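Local structure of Esterase/lipase-like protein (Caldicellulosiruptor lactoaceticus 6A, 6A6O) at residues A[91-94]-A[100-103]; A[63-68]-A[135-140]; A[256-261]-A[266-271]; A[213-218]-A[273-278]; A[113-118]-A[154-159]. The protein is a bifunctional hydrolase with acetyl esterase and 1,4-beta-xylosidase activities, acting on acetyl esters and on xylosides. One frame throughout, in Å; residues are numbered along the deposited sequence.

Contact 1 (A[91-94]-A[100-103]); sequences NYRV and PAPL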
# COMPACT_ATOMS: atom_id res chain seq x y z
N ASN A 91 0.57 9.26 3.33
CA ASN A 91 -0.54 9.84 4.08
C ASN A 91 -1.60 10.24 3.08
O ASN A 91 -1.65 11.37 2.59
CB ASN A 91 -0.06 10.99 4.95
CG ASN A 91 0.64 10.50 6.19
OD1 ASN A 91 0.17 9.58 6.86
ND2 ASN A 91 1.79 11.11 6.51
N TYR A 92 -2.45 9.27 2.74
CA TYR A 92 -3.52 9.44 1.78
C TYR A 92 -4.76 10.03 2.45
O TYR A 92 -4.92 9.97 3.67
CB TYR A 92 -3.87 8.09 1.15
CG TYR A 92 -4.20 7.01 2.17
CD1 TYR A 92 -5.52 6.81 2.60
CD2 TYR A 92 -3.22 6.16 2.68
CE1 TYR A 92 -5.84 5.81 3.52
CE2 TYR A 92 -3.54 5.14 3.59
CZ TYR A 92 -4.85 4.99 4.01
OH TYR A 92 -5.19 4.01 4.93
N ARG A 93 -5.65 10.56 1.62
CA ARG A 93 -6.86 11.19 2.13
C ARG A 93 -7.81 10.16 2.75
O ARG A 93 -7.90 9.01 2.30
CB ARG A 93 -7.57 11.94 1.01
CG ARG A 93 -7.00 13.33 0.76
CD ARG A 93 -7.62 13.98 -0.46
NE ARG A 93 -7.06 13.47 -1.71
CZ ARG A 93 -7.47 13.87 -2.91
NH1 ARG A 93 -8.45 14.77 -3.01
NH2 ARG A 93 -6.91 13.37 -4.00
N VAL A 94 -8.53 10.60 3.78
CA VAL A 94 -9.50 9.79 4.50
C VAL A 94 -10.78 10.60 4.68
O VAL A 94 -10.89 11.73 4.21
CB VAL A 94 -8.95 9.31 5.86
CG1 VAL A 94 -7.78 8.36 5.66
CG2 VAL A 94 -8.54 10.50 6.74
N PRO A 100 -13.07 8.24 -5.31
CA PRO A 100 -11.77 7.60 -5.49
C PRO A 100 -10.57 8.37 -4.97
O PRO A 100 -9.46 8.07 -5.41
CB PRO A 100 -11.67 7.48 -7.01
CG PRO A 100 -12.36 8.72 -7.50
CD PRO A 100 -13.48 9.00 -6.51
N ALA A 101 -10.78 9.34 -4.07
CA ALA A 101 -9.66 10.16 -3.62
C ALA A 101 -8.50 9.33 -3.07
O ALA A 101 -7.35 9.57 -3.48
CB ALA A 101 -10.14 11.19 -2.60
N PRO A 102 -8.70 8.38 -2.14
CA PRO A 102 -7.52 7.64 -1.64
C PRO A 102 -6.78 6.90 -2.74
O PRO A 102 -5.55 6.89 -2.75
CB PRO A 102 -8.12 6.68 -0.60
CG PRO A 102 -9.41 7.33 -0.19
CD PRO A 102 -9.93 7.97 -1.45
N LEU A 103 -7.51 6.30 -3.70
CA LEU A 103 -6.84 5.57 -4.76
C LEU A 103 -6.08 6.51 -5.69
O LEU A 103 -4.99 6.18 -6.16
CB LEU A 103 -7.86 4.74 -5.55
CG LEU A 103 -7.33 3.90 -6.72
CD1 LEU A 103 -6.20 2.99 -6.26
CD2 LEU A 103 -8.46 3.08 -7.38

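Contact 2 (A[63-68]-A[135-140]); sequences GGYTHR and GGHLAS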
# COMPACT_ATOMS: atom_id res chain seq x y z
N GLY A 63 -6.47 2.06 9.20
CA GLY A 63 -7.30 3.04 9.88
C GLY A 63 -8.71 3.20 9.33
O GLY A 63 -9.35 4.24 9.54
N GLY A 64 -9.21 2.18 8.64
CA GLY A 64 -10.61 2.14 8.23
C GLY A 64 -11.07 3.26 7.32
O GLY A 64 -12.27 3.52 7.23
N TYR A 65 -10.14 3.93 6.64
CA TYR A 65 -10.42 5.10 5.80
C TYR A 65 -10.99 6.26 6.61
O TYR A 65 -11.65 7.14 6.05
CB TYR A 65 -11.34 4.75 4.63
CG TYR A 65 -10.66 3.92 3.56
CD1 TYR A 65 -9.60 4.44 2.82
CD2 TYR A 65 -11.07 2.61 3.29
CE1 TYR A 65 -8.97 3.68 1.83
CE2 TYR A 65 -10.45 1.85 2.32
CZ TYR A 65 -9.42 2.38 1.59
OH TYR A 65 -8.80 1.61 0.60
N THR A 66 -10.75 6.29 7.92
CA THR A 66 -11.10 7.45 8.74
C THR A 66 -9.89 8.12 9.37
O THR A 66 -10.01 9.26 9.83
CB THR A 66 -12.09 7.07 9.85
OG1 THR A 66 -11.48 6.10 10.73
CG2 THR A 66 -13.37 6.48 9.28
N HIS A 67 -8.76 7.44 9.43
CA HIS A 67 -7.54 7.98 9.99
C HIS A 67 -6.41 7.10 9.48
O HIS A 67 -6.63 6.16 8.71
CB HIS A 67 -7.58 8.01 11.52
CG HIS A 67 -7.73 6.65 12.14
ND1 HIS A 67 -8.89 5.92 12.07
CD2 HIS A 67 -6.84 5.87 12.80
CE1 HIS A 67 -8.72 4.76 12.67
NE2 HIS A 67 -7.48 4.71 13.12
N ARG A 68 -5.19 7.41 9.90
CA ARG A 68 -4.03 6.61 9.50
C ARG A 68 -3.25 6.24 10.75
O ARG A 68 -2.80 7.13 11.48
CB ARG A 68 -3.18 7.37 8.48
CG ARG A 68 -3.89 7.52 7.12
CD ARG A 68 -3.13 8.41 6.17
NE ARG A 68 -2.68 9.62 6.86
CZ ARG A 68 -3.40 10.73 6.97
NH1 ARG A 68 -4.60 10.81 6.40
NH2 ARG A 68 -2.92 11.76 7.65
N GLY A 135 -5.32 0.18 4.62
CA GLY A 135 -4.16 0.46 3.79
C GLY A 135 -3.79 -0.71 2.90
O GLY A 135 -3.27 -0.52 1.79
N GLY A 136 -4.03 -1.94 3.37
CA GLY A 136 -3.83 -3.09 2.50
C GLY A 136 -4.87 -3.17 1.40
O GLY A 136 -4.58 -3.61 0.28
N HIS A 137 -6.10 -2.76 1.71
CA HIS A 137 -7.07 -2.58 0.64
C HIS A 137 -6.53 -1.63 -0.42
O HIS A 137 -6.49 -1.96 -1.61
CB HIS A 137 -8.38 -2.04 1.22
CG HIS A 137 -9.48 -1.94 0.21
ND1 HIS A 137 -10.08 -0.74 -0.12
CD2 HIS A 137 -10.09 -2.89 -0.54
CE1 HIS A 137 -11.00 -0.95 -1.04
NE2 HIS A 137 -11.04 -2.25 -1.30
N LEU A 138 -6.09 -0.45 0.01
CA LEU A 138 -5.57 0.53 -0.93
C LEU A 138 -4.37 -0.02 -1.71
O LEU A 138 -4.26 0.19 -2.92
CB LEU A 138 -5.19 1.80 -0.16
CG LEU A 138 -4.76 3.00 -0.99
CD1 LEU A 138 -5.89 3.37 -1.93
CD2 LEU A 138 -4.42 4.13 -0.04
N ALA A 139 -3.46 -0.72 -1.03
CA ALA A 139 -2.33 -1.35 -1.70
C ALA A 139 -2.79 -2.38 -2.73
O ALA A 139 -2.25 -2.45 -3.84
CB ALA A 139 -1.42 -2.02 -0.67
N SER A 140 -3.79 -3.19 -2.37
CA SER A 140 -4.28 -4.20 -3.30
C SER A 140 -4.97 -3.55 -4.50
O SER A 140 -4.95 -4.12 -5.60
CB SER A 140 -5.23 -5.18 -2.60
OG SER A 140 -6.50 -4.60 -2.32

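Contact 3 (A[256-261]-A[266-271]); sequences LGLASD and KEWTKL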
# COMPACT_ATOMS: atom_id res chain seq x y z
N LEU A 256 -1.92 -5.83 14.53
CA LEU A 256 -0.69 -6.06 15.29
C LEU A 256 0.52 -5.38 14.68
O LEU A 256 1.59 -5.36 15.32
CB LEU A 256 -0.42 -7.56 15.42
CG LEU A 256 -1.33 -8.27 16.42
CD1 LEU A 256 -1.15 -9.78 16.31
CD2 LEU A 256 -1.02 -7.79 17.83
N GLY A 257 0.41 -4.83 13.48
CA GLY A 257 1.54 -4.14 12.87
C GLY A 257 2.71 -5.07 12.69
O GLY A 257 2.55 -6.19 12.20
N LEU A 258 3.90 -4.64 13.12
CA LEU A 258 5.07 -5.51 13.04
C LEU A 258 5.03 -6.64 14.06
O LEU A 258 5.86 -7.56 13.97
CB LEU A 258 6.35 -4.69 13.26
CG LEU A 258 6.62 -3.60 12.23
CD1 LEU A 258 7.74 -2.68 12.73
CD2 LEU A 258 7.02 -4.23 10.90
N ALA A 259 4.09 -6.60 15.01
CA ALA A 259 3.82 -7.70 15.94
C ALA A 259 5.07 -8.11 16.73
O ALA A 259 5.25 -9.28 17.07
CB ALA A 259 3.22 -8.90 15.20
N SER A 260 5.93 -7.14 17.06
CA SER A 260 7.25 -7.44 17.59
C SER A 260 7.18 -8.21 18.91
O SER A 260 8.09 -8.98 19.22
CB SER A 260 8.05 -6.15 17.79
OG SER A 260 8.01 -5.33 16.62
N ASP A 261 6.12 -8.01 19.69
CA ASP A 261 6.00 -8.65 21.00
C ASP A 261 5.07 -9.86 20.99
O ASP A 261 4.76 -10.40 22.06
CB ASP A 261 5.52 -7.63 22.04
CG ASP A 261 6.42 -6.40 22.11
OD1 ASP A 261 7.65 -6.57 22.13
OD2 ASP A 261 5.89 -5.27 22.16
N LYS A 266 5.18 -12.64 15.29
CA LYS A 266 6.28 -11.74 14.99
C LYS A 266 7.25 -12.37 14.00
O LYS A 266 8.32 -11.82 13.72
CB LYS A 266 7.02 -11.36 16.28
CG LYS A 266 7.73 -12.52 16.95
CD LYS A 266 8.72 -12.03 17.99
CE LYS A 266 8.39 -12.57 19.37
NZ LYS A 266 9.61 -12.80 20.19
N GLU A 267 6.87 -13.53 13.47
CA GLU A 267 7.71 -14.24 12.51
C GLU A 267 7.34 -13.86 11.08
O GLU A 267 7.89 -14.42 10.13
CB GLU A 267 7.57 -15.75 12.71
CG GLU A 267 8.27 -16.28 13.95
CD GLU A 267 9.71 -15.80 14.06
OE1 GLU A 267 10.41 -15.79 13.03
OE2 GLU A 267 10.12 -15.43 15.18
N TRP A 268 6.42 -12.92 10.93
CA TRP A 268 6.00 -12.49 9.60
C TRP A 268 7.02 -11.54 8.97
O TRP A 268 7.24 -11.59 7.75
CB TRP A 268 4.61 -11.86 9.65
CG TRP A 268 4.49 -10.39 9.99
CD1 TRP A 268 4.07 -9.86 11.19
CD2 TRP A 268 4.71 -9.27 9.12
NE1 TRP A 268 4.04 -8.48 11.12
CE2 TRP A 268 4.42 -8.09 9.86
CE3 TRP A 268 5.12 -9.14 7.78
CZ2 TRP A 268 4.54 -6.81 9.31
CZ3 TRP A 268 5.24 -7.85 7.24
CH2 TRP A 268 4.95 -6.71 8.00
N THR A 269 7.66 -10.68 9.77
CA THR A 269 8.64 -9.77 9.19
C THR A 269 9.88 -10.50 8.70
O THR A 269 10.50 -10.07 7.72
CB THR A 269 9.04 -8.67 10.18
OG1 THR A 269 9.56 -9.27 11.38
CG2 THR A 269 7.84 -7.79 10.51
N LYS A 270 10.28 -11.57 9.39
CA LYS A 270 11.44 -12.33 8.93
C LYS A 270 11.09 -13.10 7.66
O LYS A 270 11.89 -13.17 6.72
CB LYS A 270 11.93 -13.26 10.03
CG LYS A 270 13.12 -14.10 9.62
CD LYS A 270 14.31 -13.25 9.19
CE LYS A 270 14.87 -12.41 10.34
NZ LYS A 270 16.11 -11.67 9.91
N LEU A 271 9.87 -13.65 7.60
CA LEU A 271 9.43 -14.31 6.37
C LEU A 271 9.33 -13.31 5.23
O LEU A 271 9.68 -13.62 4.08
CB LEU A 271 8.10 -15.02 6.61
CG LEU A 271 8.15 -16.20 7.61
CD1 LEU A 271 6.76 -16.53 8.17
CD2 LEU A 271 8.74 -17.43 6.95
O HOH W 1 8.19 -8.88 13.67

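Contact 4 (A[213-218]-A[273-278]); sequences PTFLWH and EKWFES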
# COMPACT_ATOMS: atom_id res chain seq x y z
N PRO A 213 4.10 -9.82 -7.99
CA PRO A 213 4.23 -10.79 -6.89
C PRO A 213 3.77 -10.18 -5.57
O PRO A 213 4.06 -9.02 -5.27
CB PRO A 213 5.73 -11.09 -6.85
CG PRO A 213 6.24 -10.71 -8.20
CD PRO A 213 5.36 -9.62 -8.72
N THR A 214 3.06 -10.99 -4.78
CA THR A 214 2.37 -10.53 -3.58
C THR A 214 2.71 -11.42 -2.40
O THR A 214 2.86 -12.64 -2.55
CB THR A 214 0.84 -10.50 -3.82
OG1 THR A 214 0.54 -9.59 -4.88
CG2 THR A 214 0.06 -10.05 -2.56
N PHE A 215 2.88 -10.80 -1.23
CA PHE A 215 3.07 -11.47 0.05
C PHE A 215 1.91 -11.06 0.94
O PHE A 215 1.63 -9.86 1.05
CB PHE A 215 4.42 -11.03 0.67
CG PHE A 215 4.71 -11.56 2.07
CD1 PHE A 215 4.05 -11.05 3.18
CD2 PHE A 215 5.72 -12.51 2.26
CE1 PHE A 215 4.35 -11.52 4.46
CE2 PHE A 215 6.03 -12.97 3.53
CZ PHE A 215 5.36 -12.48 4.64
N LEU A 216 1.21 -12.02 1.54
CA LEU A 216 0.10 -11.72 2.44
C LEU A 216 0.32 -12.38 3.79
O LEU A 216 0.87 -13.49 3.87
CB LEU A 216 -1.26 -12.23 1.92
CG LEU A 216 -1.71 -11.85 0.51
CD1 LEU A 216 -1.24 -12.93 -0.48
CD2 LEU A 216 -3.23 -11.69 0.46
N TRP A 217 -0.14 -11.72 4.85
CA TRP A 217 -0.25 -12.40 6.14
C TRP A 217 -1.49 -11.92 6.89
O TRP A 217 -2.03 -10.84 6.62
CB TRP A 217 1.03 -12.25 6.98
CG TRP A 217 1.21 -10.92 7.65
CD1 TRP A 217 1.82 -9.81 7.14
CD2 TRP A 217 0.80 -10.56 8.98
NE1 TRP A 217 1.82 -8.78 8.07
CE2 TRP A 217 1.19 -9.22 9.20
CE3 TRP A 217 0.14 -11.25 10.01
CZ2 TRP A 217 0.94 -8.55 10.41
CZ3 TRP A 217 -0.11 -10.58 11.20
CH2 TRP A 217 0.29 -9.25 11.39
N HIS A 218 -1.95 -12.76 7.82
CA HIS A 218 -3.24 -12.58 8.49
C HIS A 218 -3.26 -13.48 9.72
O HIS A 218 -2.53 -14.48 9.78
CB HIS A 218 -4.40 -12.94 7.56
CG HIS A 218 -5.59 -12.02 7.65
ND1 HIS A 218 -6.09 -11.36 6.55
CD2 HIS A 218 -6.43 -11.73 8.68
CE1 HIS A 218 -7.14 -10.64 6.91
NE2 HIS A 218 -7.38 -10.86 8.19
N GLU A 273 11.09 -10.48 4.87
CA GLU A 273 12.46 -10.19 4.48
C GLU A 273 13.01 -11.26 3.53
O GLU A 273 13.61 -10.94 2.50
CB GLU A 273 13.34 -10.08 5.72
CG GLU A 273 14.81 -9.84 5.41
CD GLU A 273 15.70 -10.04 6.63
OE1 GLU A 273 15.19 -10.05 7.76
OE2 GLU A 273 16.93 -10.17 6.44
N LYS A 274 12.80 -12.54 3.87
CA LYS A 274 13.28 -13.61 3.00
C LYS A 274 12.53 -13.65 1.68
O LYS A 274 13.12 -13.98 0.64
CB LYS A 274 13.18 -14.96 3.72
CG LYS A 274 14.15 -15.09 4.89
CD LYS A 274 15.57 -14.68 4.48
CE LYS A 274 16.59 -14.86 5.61
NZ LYS A 274 17.92 -14.25 5.25
N TRP A 275 11.24 -13.29 1.67
CA TRP A 275 10.50 -13.24 0.41
C TRP A 275 11.02 -12.12 -0.49
O TRP A 275 11.19 -12.32 -1.70
CB TRP A 275 9.00 -13.07 0.70
CG TRP A 275 8.13 -12.86 -0.52
CD1 TRP A 275 7.67 -13.82 -1.38
CD2 TRP A 275 7.59 -11.62 -0.98
NE1 TRP A 275 6.89 -13.25 -2.35
CE2 TRP A 275 6.82 -11.90 -2.13
CE3 TRP A 275 7.69 -10.29 -0.54
CZ2 TRP A 275 6.14 -10.91 -2.84
CZ3 TRP A 275 7.01 -9.29 -1.27
CH2 TRP A 275 6.26 -9.61 -2.40
N PHE A 276 11.26 -10.94 0.09
CA PHE A 276 11.93 -9.86 -0.65
C PHE A 276 13.22 -10.36 -1.29
O PHE A 276 13.51 -10.05 -2.45
CB PHE A 276 12.28 -8.72 0.31
CG PHE A 276 11.12 -7.81 0.65
CD1 PHE A 276 10.17 -7.44 -0.29
CD2 PHE A 276 11.04 -7.26 1.92
CE1 PHE A 276 9.13 -6.56 0.04
CE2 PHE A 276 10.01 -6.39 2.26
CZ PHE A 276 9.06 -6.04 1.32
N GLU A 277 14.01 -11.12 -0.54
CA GLU A 277 15.22 -11.70 -1.12
C GLU A 277 14.87 -12.70 -2.22
O GLU A 277 15.49 -12.69 -3.29
CB GLU A 277 16.04 -12.36 -0.02
CG GLU A 277 17.31 -13.05 -0.48
CD GLU A 277 17.91 -13.89 0.63
OE1 GLU A 277 18.60 -13.31 1.51
OE2 GLU A 277 17.66 -15.11 0.65
N SER A 278 13.84 -13.53 -2.00
CA SER A 278 13.50 -14.56 -2.98
C SER A 278 13.08 -13.96 -4.31
O SER A 278 13.35 -14.56 -5.36
CB SER A 278 12.38 -15.45 -2.44
OG SER A 278 11.12 -14.86 -2.73

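Contact 5 (A[113-118]-A[154-159]); sequences VRYFSK and DDPVER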
# COMPACT_ATOMS: atom_id res chain seq x y z
N VAL A 113 7.25 8.75 -6.84
CA VAL A 113 8.50 8.13 -6.42
C VAL A 113 9.26 7.59 -7.62
O VAL A 113 10.49 7.72 -7.70
CB VAL A 113 8.22 7.03 -5.37
CG1 VAL A 113 9.50 6.29 -5.03
CG2 VAL A 113 7.59 7.64 -4.12
N ARG A 114 8.55 6.99 -8.58
CA ARG A 114 9.24 6.47 -9.75
C ARG A 114 9.82 7.61 -10.59
O ARG A 114 10.94 7.49 -11.11
CB ARG A 114 8.27 5.64 -10.59
CG ARG A 114 8.93 4.90 -11.73
CD ARG A 114 8.02 3.79 -12.26
NE ARG A 114 8.19 2.56 -11.50
CZ ARG A 114 7.18 1.81 -11.05
NH1 ARG A 114 5.92 2.16 -11.27
NH2 ARG A 114 7.44 0.70 -10.38
N TYR A 115 9.08 8.72 -10.70
CA TYR A 115 9.56 9.85 -11.48
C TYR A 115 10.84 10.43 -10.89
O TYR A 115 11.78 10.76 -11.61
CB TYR A 115 8.49 10.93 -11.56
CG TYR A 115 8.94 12.18 -12.29
CD1 TYR A 115 9.08 12.17 -13.68
CD2 TYR A 115 9.25 13.34 -11.60
CE1 TYR A 115 9.50 13.31 -14.37
CE2 TYR A 115 9.67 14.49 -12.28
CZ TYR A 115 9.80 14.46 -13.66
OH TYR A 115 10.21 15.59 -14.34
N PHE A 116 10.89 10.55 -9.56
CA PHE A 116 12.04 11.10 -8.86
C PHE A 116 13.03 10.03 -8.41
O PHE A 116 13.84 10.29 -7.52
CB PHE A 116 11.57 11.91 -7.65
CG PHE A 116 11.01 13.25 -8.01
CD1 PHE A 116 11.83 14.24 -8.54
CD2 PHE A 116 9.67 13.53 -7.81
CE1 PHE A 116 11.32 15.48 -8.87
CE2 PHE A 116 9.15 14.78 -8.15
CZ PHE A 116 9.97 15.74 -8.67
N SER A 117 12.97 8.83 -8.99
CA SER A 117 13.77 7.72 -8.48
C SER A 117 15.27 8.00 -8.59
O SER A 117 16.03 7.67 -7.67
CB SER A 117 13.42 6.42 -9.22
OG SER A 117 13.60 6.53 -10.62
N LYS A 118 15.71 8.60 -9.70
CA LYS A 118 17.14 8.89 -9.83
C LYS A 118 17.58 9.88 -8.75
O LYS A 118 18.63 9.69 -8.12
CB LYS A 118 17.44 9.43 -11.22
CG LYS A 118 18.93 9.58 -11.51
CD LYS A 118 19.20 9.67 -13.01
CE LYS A 118 20.52 10.37 -13.28
NZ LYS A 118 20.48 11.12 -14.57
N ASP A 154 0.85 16.63 -19.96
CA ASP A 154 1.65 17.83 -19.72
C ASP A 154 2.44 17.72 -18.42
O ASP A 154 3.48 18.37 -18.28
CB ASP A 154 0.74 19.07 -19.68
CG ASP A 154 0.28 19.49 -21.06
OD1 ASP A 154 0.99 19.20 -22.05
OD2 ASP A 154 -0.79 20.12 -21.16
N ASP A 155 1.94 16.93 -17.46
CA ASP A 155 2.65 16.66 -16.21
C ASP A 155 3.57 15.47 -16.45
O ASP A 155 3.07 14.36 -16.69
CB ASP A 155 1.67 16.35 -15.09
CG ASP A 155 2.32 16.29 -13.72
OD1 ASP A 155 3.54 16.10 -13.62
OD2 ASP A 155 1.58 16.43 -12.72
N PRO A 156 4.90 15.64 -16.39
CA PRO A 156 5.79 14.49 -16.62
C PRO A 156 5.56 13.35 -15.64
O PRO A 156 5.79 12.19 -15.99
CB PRO A 156 7.19 15.09 -16.46
CG PRO A 156 7.00 16.58 -16.62
CD PRO A 156 5.64 16.87 -16.09
N VAL A 157 5.12 13.65 -14.42
CA VAL A 157 4.86 12.59 -13.45
C VAL A 157 3.74 11.68 -13.94
O VAL A 157 3.78 10.46 -13.75
CB VAL A 157 4.52 13.20 -12.07
CG1 VAL A 157 4.11 12.09 -11.08
CG2 VAL A 157 5.71 13.96 -11.52
N GLU A 158 2.74 12.26 -14.61
CA GLU A 158 1.62 11.46 -15.10
C GLU A 158 2.00 10.54 -16.26
O GLU A 158 1.24 9.63 -16.59
CB GLU A 158 0.47 12.39 -15.51
CG GLU A 158 -0.19 13.06 -14.33
CD GLU A 158 -0.92 12.07 -13.41
OE1 GLU A 158 -1.52 11.12 -13.94
OE2 GLU A 158 -0.89 12.26 -12.17
N ARG A 159 3.17 10.73 -16.86
CA ARG A 159 3.63 9.85 -17.92
C ARG A 159 4.20 8.55 -17.38
O ARG A 159 4.47 7.64 -18.16
CB ARG A 159 4.68 10.55 -18.79
CG ARG A 159 4.20 11.89 -19.33
CD ARG A 159 5.33 12.73 -19.92
NE ARG A 159 4.90 14.11 -20.12
CZ ARG A 159 5.73 15.15 -20.23
NH1 ARG A 159 7.04 14.96 -20.19
NH2 ARG A 159 5.25 16.37 -20.40

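Contact 1 (A[91-94]-A[100-103])
Arg-93 and Tyr-92 meet the first turn of helix 101-115 in different ways, one with a flat charged face and the other with a ring that comes in at a slant. The guanidinium of Arg-93 lies flat over the methyl of Ala-101, whose CB sits under the middle of the group, 3.8 Å from CZ. A bend in the arginine chain at chi3 (-78°) turns the plane onto the methyl while its nitrogens reach past it: NH2 makes a salt bridge with Asp-105, one turn further along the helix, and NH1 bonds to the carbonyl of Pro-31. A cation-pi contact with Tyr-97 adds to this grip, which should fix the rotation of the group.

Tyr-92 brings its CD1 to 4.1 Å from the CB of Pro-102, and its hydroxyl is hydrogen-bonded to Pro-61 O. The proline ring also presses on backbone, with CG 3.4 Å from Arg-93 O. That carbonyl oxygen is buried here with no polar partner in the model, and the proline CG lies against it.

The contact closes the short loop that leads from strand 86-91 into helix 101-115. Tyr-92 leans on Leu-138 of helix 134-142, whereas Arg-93 reaches among the loop residues Ile-30, Phe-39 and Pro-41 that precede strand 42-46.

Contact 2 (A[63-68]-A[135-140])
Tyr-65 and His-137 form the tight part of this contact. The phenol oxygen of Tyr-65 reaches the imidazole at its edge, and OH and ND1 are hydrogen-bonded at 2.8 Å, with either able to be the donor. The rings meet rim to rim, planes 84° apart and centroids 5.8 Å apart, and the bond lies near the plane of each. CG of His-137 stands opposite the backbone N (chi1 -175°), which swings the imidazole off the helix toward the tyrosine. On its far side NE2 bonds to Leu-201 O, so the ring is held at two of its edge atoms, which should limit its rotation. Tyr-65 OH also rests against Leu-138, 3.7 Å from its CB.

The loop beyond the tyrosine is looser against the helix: Thr-66 and His-67 are exposed and fasten to one another, with OG1 of Thr-66 2.9 Å from ND1 of His-67. The loop folds back on Gly-63, whose O accepts from both Thr-66 N and His-67 N, while its CA lies 3.5 Å from the plane of the His-67 imidazole.

This glycine-rich loop following strand 54-60 is where related esterases commonly build part of the oxyanion hole, and such a role is plausible here. The tyrosine ties it to helix 134-142, the helix behind the probable nucleophile elbow. Leu-188 of helix 182-189 touches both aromatic side chains, and Pro-102 of helix 101-115 also packs on Tyr-65.

Contact 3 (A[256-261]-A[266-271])
A type II' beta turn running from Leu-256 to Ala-259 lays its central peptide against Trp-268 of helix 268-278. Gly-257 takes the leading corner of the turn with a positive phi (61°), and its carbonyl points at the indole. Trp-268 NE1 donates to Gly-257 O at 2.9 Å; the hydrogen bond is bent, at 140°, yet it arrives in the carbonyl plane on a lone pair. The oxygen is somewhat tilted from the plane of the indole.

Next to this bond Leu-258 makes an apolar patch. Its CD2 touches Trp-268 CZ2 at 3.9 Å and Thr-269 CG2 at 3.7 Å, with the leucine and threonine side chains crossing almost perpendicularly. A water completes the junction: it donates to Leu-258 O (2.7 Å) and to Lys-266 O, and accepts from Thr-269 OG1, tying the turn to the start of the helix.

Trp-268 is stacked on Trp-217 and meets Trp-79 edge-to-face, so the indole is fixed on several sides. A loop leaving the last strand, carrying the probable catalytic histidine and then running into the C-terminal helix, is the arrangement of an alpha/beta hydrolase.

Contact 4 (A[213-218]-A[273-278])
Phe-215 (chi1 175°) and Trp-275 (chi1 174°) both place CG opposite the backbone nitrogen, sending one side chain out from the strand and the other out from the helix toward the sheet until they slide past each other in opposite directions. As a result, what lies over the indole is not the phenyl ring but its methylene. Phe-215 CB stands 3.5 Å from the centroid of the six-membered ring of Trp-275, almost on its normal: a close CH-pi contact. The phenyl ring itself is turned obliquely, its plane 54° from that of the indole, and its CD2 touches Trp-275 CB at 3.7 Å.

This is the packing of a C-terminal helix on one face of the central sheet of an alpha/beta hydrolase, with strand 214-219 between 167-170 and 244-249. Trp-275 bridges all three strands, touching Val-168 and Glu-245 as well.

The outer rim of the indole abuts the backbone of Pro-213 and Thr-214. CZ2 comes 3.5 Å from Thr-214 C and 4.0 Å from Pro-213 CB, while CH2 faces Pro-213 O near the ring plane. On the helix, Ser-278 OG donates to the carbonyl of Trp-275 at 2.7 Å, in the carbonyl plane and on a lone pair.

Contact 5 (A[113-118]-A[154-159])
An Asx turn at Asp-155 offers Pro-156 and Val-157 to the ring of Tyr-115, the last residue of helix 101-115. Within the turn, Val-157 N donates to Asp-155 OD1 at 3.0 Å, reaching the oxygen from above the carboxylate plane. The other carboxylate oxygen, OD2, forms a salt bridge with Arg-108, back along the same helix.

Val-157 places its CG2 over the phenol face, 4.0 Å from the ring centroid and 28° off the normal, a CH-pi contact displaced toward CD2 (3.6 Å). Pro-156 meets the ring obliquely further out: its CB lies 3.6 Å from Tyr-115 CE1 and 3.7 Å from OH. With CG opposite the backbone N (chi1 177°), the tyrosine extends away from its helix far enough to touch both residues.

The contact thus docks the loop between helix 134-142 and strand 167-170 onto the C-terminal end of helix 101-115, at the periphery of the alpha/beta hydrolase fold. Tyr-115 remains largely at the surface, whereas Val-157 is buried against Arg-108 and Arg-111.

Phe-116 backs the tyrosine within its own segment, with Tyr-115 CD2 standing 3.6 Å above the centre of its ring. Across the loop, the guanidinium of Arg-159 has one face toward Pro-156 CA.

Overall arrangement
Contacts 1 and 2 adjoin, their centres 9 Å apart: Arg-68 NE is probably hydrogen-bonded to Asn-91 OD1, and Val-94 CB packs on Tyr-65 O. Both lie beside the probable nucleophile elbow, which includes Gly-135 of contact 2 and which the side chain of Tyr-92 touches; Ser-133, His-254 and Asp-222 would form the triad. Contacts 3 and 4 share helix 268-278 and touch where Phe-215 packs on Leu-271, with centres 13 Å apart. They lie across the chain's centre from contact 1, 26 and 25 Å from it between centres. Contact 5 uses the far end of helix 101-115, its centre about 19 Å from that of contact 1 and 33 Å from that of contact 3.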